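Lipoprotein (Actinomyces odontolyticus, PDB 3UP9) probably binds L-methionine as a membrane-attached, NlpA-family substrate-binding lipoprotein, and holds selenomethionine in its pocket in this crystal. Local coordinates at residues Gln63-Leu68 / Pro199-Leu204; Tyr77-Gly82 / Val205-Ser210. All blocks are in the same frame, centred on the assembly; numbering follows the deposited sequence.

Overall arrangement
From the N terminus the chain lays down strands 7-13 and 35-41, parallel neighbours in the first sheet, then strand 59-64 on the other side of 7-13. It runs straight into helix 65-75 and on to strand 79-81, so the first segments follow each other closely. It then builds the five-stranded sheet of the other lobe and returns as strand 201-207, whose first half closes contact 1 and whose end closes contact 2. Both loops span more than 120 residues and cross, neither nesting in the other. Strand 201-207 has 59-64 along one edge and 79-81 along the other. L204 O probably bonds to G82 N, and L68 packs on A81, joining the contacts.

Contact 1: residues Gln63-Leu68 / Pro199-Leu204; sequences QTVPYL and PAVNVL. With MSE (selenomethionine), chain B.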
# COMPACT_ATOMS: atom_id res chain seq x y z
N GLN A 63 -0.20 4.70 3.16
CA GLN A 63 -1.24 3.80 3.57
C GLN A 63 -2.59 4.03 2.84
O GLN A 63 -2.83 5.09 2.27
CB GLN A 63 -1.39 3.82 5.08
CG GLN A 63 -2.24 4.92 5.64
CD GLN A 63 -2.03 5.09 7.12
OE1 GLN A 63 -2.50 4.27 7.89
NE2 GLN A 63 -1.34 6.15 7.51
N THR A 64 -3.40 2.99 2.84
CA THR A 64 -4.66 2.93 2.16
C THR A 64 -5.69 3.31 3.19
O THR A 64 -5.47 3.22 4.39
CB THR A 64 -4.96 1.50 1.58
OG1 THR A 64 -5.06 0.52 2.66
CG2 THR A 64 -3.87 1.04 0.56
N VAL A 65 -6.86 3.72 2.70
CA VAL A 65 -7.97 4.16 3.52
C VAL A 65 -8.45 3.05 4.44
O VAL A 65 -8.65 3.31 5.61
CB VAL A 65 -9.09 4.85 2.67
CG1 VAL A 65 -10.47 4.80 3.37
CG2 VAL A 65 -8.68 6.29 2.36
N PRO A 66 -8.62 1.81 3.94
CA PRO A 66 -8.98 0.73 4.85
C PRO A 66 -7.95 0.37 5.95
O PRO A 66 -8.34 0.07 7.08
CB PRO A 66 -9.22 -0.45 3.90
CG PRO A 66 -9.52 0.15 2.56
CD PRO A 66 -8.63 1.37 2.53
N TYR A 67 -6.67 0.38 5.63
CA TYR A 67 -5.64 0.16 6.61
C TYR A 67 -5.68 1.26 7.68
O TYR A 67 -5.57 0.95 8.88
CB TYR A 67 -4.27 0.11 5.92
CG TYR A 67 -3.11 -0.03 6.87
CD1 TYR A 67 -2.58 1.08 7.53
CD2 TYR A 67 -2.54 -1.27 7.12
CE1 TYR A 67 -1.51 0.96 8.40
CE2 TYR A 67 -1.47 -1.38 7.99
CZ TYR A 67 -0.97 -0.27 8.65
OH TYR A 67 0.08 -0.39 9.58
N LEU A 68 -5.82 2.52 7.25
CA LEU A 68 -5.93 3.66 8.18
C LEU A 68 -7.11 3.49 9.13
O LEU A 68 -6.97 3.68 10.33
CB LEU A 68 -6.00 5.01 7.43
CG LEU A 68 -6.29 6.29 8.27
CD1 LEU A 68 -5.16 6.54 9.26
CD2 LEU A 68 -6.47 7.49 7.32
N PRO A 199 -11.61 0.19 -2.83
CA PRO A 199 -11.48 1.24 -1.81
C PRO A 199 -10.06 1.51 -1.31
O PRO A 199 -9.88 2.50 -0.57
CB PRO A 199 -12.39 0.74 -0.67
CG PRO A 199 -12.27 -0.74 -0.77
CD PRO A 199 -12.25 -1.02 -2.27
N ALA A 200 -9.08 0.69 -1.74
CA ALA A 200 -7.72 0.77 -1.22
C ALA A 200 -6.87 1.86 -1.85
O ALA A 200 -5.70 1.62 -2.25
CB ALA A 200 -7.00 -0.59 -1.31
N VAL A 201 -7.41 3.08 -1.88
CA VAL A 201 -6.65 4.23 -2.35
C VAL A 201 -5.70 4.75 -1.25
O VAL A 201 -6.01 4.77 -0.05
CB VAL A 201 -7.58 5.36 -2.85
CG1 VAL A 201 -8.40 4.89 -4.05
CG2 VAL A 201 -8.49 5.87 -1.72
N ASN A 202 -4.53 5.20 -1.70
CA ASN A 202 -3.47 5.69 -0.85
C ASN A 202 -3.58 7.19 -0.54
O ASN A 202 -3.73 8.00 -1.43
CB ASN A 202 -2.11 5.45 -1.53
CG ASN A 202 -1.69 4.01 -1.50
OD1 ASN A 202 -0.82 3.63 -0.69
ND2 ASN A 202 -2.25 3.21 -2.41
N VAL A 203 -3.46 7.54 0.73
CA VAL A 203 -3.76 8.88 1.20
C VAL A 203 -2.65 9.48 2.04
O VAL A 203 -1.84 8.76 2.63
CB VAL A 203 -5.13 8.89 1.98
CG1 VAL A 203 -6.29 8.70 1.00
CG2 VAL A 203 -5.15 7.82 3.06
N LEU A 204 -2.60 10.82 2.04
CA LEU A 204 -1.72 11.62 2.93
C LEU A 204 -2.41 11.59 4.29
O LEU A 204 -3.63 11.78 4.35
CB LEU A 204 -1.57 13.09 2.44
CG LEU A 204 -0.60 13.95 3.25
CD1 LEU A 204 0.85 13.63 2.97
CD2 LEU A 204 -0.84 15.41 2.92
N MSE B . 1.06 0.91 -0.68
CA MSE B . 0.17 -0.14 -0.14
C MSE B . -1.03 -0.42 -1.02
O MSE B . -1.55 0.52 -1.67
OXT MSE B . -1.44 -1.58 -1.04
CB MSE B . -0.32 0.26 1.23
CG MSE B . -1.16 -0.85 1.95
SE MSE B . -1.75 -0.22 3.66
CE MSE B . -0.04 0.30 4.57
O HOH W 1 -0.36 7.52 4.41
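T64 and N202 sit opposite each other as a non-hydrogen-bonded antiparallel pair and send their side chains to the same face, that of the bound selenomethionine. With Q63 and Y67 they belong to its pocket, where E88, R120 and N174 also bond the ligand, consistent with the amino-acid site of a methionine-binding protein. N202 places its amide across the ligand's amino-acid head: ND2 donates to the ligand's O at 2.9 Å, while OD1 takes a weak bond from its amino N. An asparagine suits this spot, one amide offering donor and acceptor; H86 O and H18 NE2 are further partners. The CG2 methyl of T64 lies 3.4 Å from A200 O and also meets the ligand's O. T64 is the N-cap of helix 65-75: a chi1 of 63° turns OG1 toward the helix, where it weakly accepts from Y67 N. The Y67 ring offers one face to the ligand's tail, whose CE methyl stands 3.7 Å above the plane over its centre; Q63 OE1 lies at the ring edge, while Q63 NE2 bonds to N49. With an alanine in place of this tyrosine, the selenium-bound methyl is likely to lose the face it rests on and shift. Away from the ligand, V65 CG2 lies obliquely across V203 CG1 at 3.7 Å, in van der Waals contact, with V201 CG2 nearby. Backbone bonds from V203 N to Q63 O (3.0 Å) and V65 N to V201 O (3.1 Å) flank the T64-N202 pair. Strand 201-207 thus lies beside the start of helix 65-75, helix 115-127 reaching T64, Y67 and A200, strand 79-81 meeting L68 and V203.

Contact 2: residues Tyr77-Gly82 / Val205-Ser210; sequences YNFEAG and VWKGDS. With PG4 (tetraethylene glycol), chain D.
E80 and W206 form the hydrogen-bonded pair at the middle of an antiparallel strand pairing, 79-81 against 205-207, within the mixed sheet of one lobe of what is consistent with a type 2 periplasmic-binding-protein fold. Their backbones exchange two nearly straight bonds, E80 N to W206 O at 2.8 Å and W206 N to E80 O at 2.9 Å. On this face a chi1 of 65° folds the W206 indole back over the neighbouring strand, and E80 CB lies over the five-membered ring, 3.9 Å from its centroid, in a CH-pi contact. E80 O lies over the same ring system, toward its rim. The broad tryptophan thus shields the backbone of E80 and reaches G82 with CZ3, while I216 of helix 213-223 touches it too. A81 and V205 turn to the other face, where L68 of helix 65-75 packs on both. V205 also presses CG1 against F79 CB at 3.4 Å, the side chains meeting at about a right angle. N78 N donates to O1 of a tetraethylene glycol, probably from the crystallisation liquor, which K207 NZ, bonded to N53 OD1, holds only weakly. G208 is the second residue of the type I turn K207-S210; with E80 and N78 as they stand, a CB here would crowd E80 OE2 and N78 ND2, so a glycine fits. Its N donates to N78 O at 3.0 Å, with an N-H...O angle of 177°.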
# COMPACT_ATOMS: atom_id res chain seq x y z
N TYR A 77 -5.50 5.88 17.15
CA TYR A 77 -4.80 7.00 16.56
C TYR A 77 -5.77 8.14 16.22
O TYR A 77 -6.87 7.91 15.72
CB TYR A 77 -4.00 6.64 15.30
CG TYR A 77 -2.81 5.69 15.47
CD1 TYR A 77 -1.87 5.84 16.48
CD2 TYR A 77 -2.58 4.71 14.54
CE1 TYR A 77 -0.80 4.97 16.59
CE2 TYR A 77 -1.51 3.86 14.63
CZ TYR A 77 -0.63 3.98 15.66
OH TYR A 77 0.43 3.09 15.69
N ASN A 78 -5.36 9.37 16.53
CA ASN A 78 -6.13 10.55 16.13
C ASN A 78 -5.56 11.16 14.83
O ASN A 78 -4.96 12.24 14.86
CB ASN A 78 -6.23 11.60 17.26
CG ASN A 78 -7.07 12.81 16.85
OD1 ASN A 78 -8.00 12.66 16.08
ND2 ASN A 78 -6.78 13.95 17.38
N PHE A 79 -5.81 10.51 13.70
CA PHE A 79 -5.34 10.98 12.41
C PHE A 79 -6.45 11.54 11.48
O PHE A 79 -7.64 11.28 11.62
CB PHE A 79 -4.62 9.85 11.67
CG PHE A 79 -3.38 9.33 12.37
CD1 PHE A 79 -2.69 10.06 13.32
CD2 PHE A 79 -2.92 8.10 12.05
CE1 PHE A 79 -1.56 9.55 13.93
CE2 PHE A 79 -1.77 7.59 12.64
CZ PHE A 79 -1.10 8.31 13.59
N GLU A 80 -6.00 12.33 10.51
CA GLU A 80 -6.83 12.93 9.50
C GLU A 80 -6.21 12.56 8.15
O GLU A 80 -4.99 12.53 8.02
CB GLU A 80 -6.85 14.44 9.66
CG GLU A 80 -7.08 14.98 11.04
CD GLU A 80 -8.33 14.49 11.74
OE1 GLU A 80 -9.39 14.32 11.10
OE2 GLU A 80 -8.23 14.29 12.98
N ALA A 81 -7.04 12.25 7.17
CA ALA A 81 -6.59 11.83 5.85
C ALA A 81 -7.18 12.69 4.72
O ALA A 81 -8.29 13.28 4.79
CB ALA A 81 -6.90 10.38 5.59
N GLY A 82 -6.38 12.73 3.67
CA GLY A 82 -6.70 13.37 2.43
C GLY A 82 -7.39 12.47 1.46
O GLY A 82 -7.69 11.32 1.79
N VAL A 205 -1.67 11.29 5.35
CA VAL A 205 -2.26 11.22 6.71
C VAL A 205 -1.42 12.11 7.58
O VAL A 205 -0.21 12.14 7.44
CB VAL A 205 -2.37 9.76 7.27
CG1 VAL A 205 -2.85 9.73 8.72
CG2 VAL A 205 -3.20 8.88 6.36
N TRP A 206 -2.09 12.87 8.44
CA TRP A 206 -1.44 13.70 9.44
C TRP A 206 -2.22 13.64 10.77
O TRP A 206 -3.32 13.06 10.86
CB TRP A 206 -1.28 15.12 8.89
CG TRP A 206 -2.59 15.84 8.64
CD1 TRP A 206 -3.27 16.67 9.53
CD2 TRP A 206 -3.45 15.76 7.45
NE1 TRP A 206 -4.45 17.08 9.00
CE2 TRP A 206 -4.62 16.59 7.75
CE3 TRP A 206 -3.40 15.08 6.21
CZ2 TRP A 206 -5.66 16.77 6.82
CZ3 TRP A 206 -4.45 15.26 5.30
CH2 TRP A 206 -5.56 16.08 5.61
N LYS A 207 -1.67 14.23 11.81
CA LYS A 207 -2.26 14.13 13.15
C LYS A 207 -3.21 15.31 13.31
O LYS A 207 -2.87 16.43 12.91
CB LYS A 207 -1.17 14.13 14.21
CG LYS A 207 -1.56 13.56 15.55
CD LYS A 207 -0.31 13.25 16.35
CE LYS A 207 -0.51 13.43 17.84
NZ LYS A 207 -0.70 12.11 18.49
N GLY A 208 -4.40 15.06 13.89
CA GLY A 208 -5.45 16.07 14.03
C GLY A 208 -5.03 17.41 14.63
O GLY A 208 -5.51 18.48 14.22
N ASP A 209 -4.10 17.36 15.59
CA ASP A 209 -3.63 18.58 16.20
C ASP A 209 -2.37 19.21 15.54
O ASP A 209 -1.73 19.97 16.17
CB ASP A 209 -3.38 18.33 17.70
CG ASP A 209 -2.28 17.27 17.95
OD1 ASP A 209 -1.70 16.73 17.00
OD2 ASP A 209 -2.02 16.94 19.10
N SER A 210 -2.00 18.90 14.30
CA SER A 210 -0.80 19.53 13.70
C SER A 210 -0.87 21.06 13.78
O SER A 210 -1.90 21.65 13.53
CB SER A 210 -0.61 19.11 12.25
OG SER A 210 0.59 19.65 11.72
O1 PG4 D . -3.21 9.89 18.56
C1 PG4 D . -3.62 9.88 19.96
C2 PG4 D . -3.11 8.70 20.78
O2 PG4 D . -3.32 7.38 20.25
C3 PG4 D . -2.98 6.30 21.12
C4 PG4 D . -1.99 5.32 20.47
O3 PG4 D . -0.80 5.12 21.26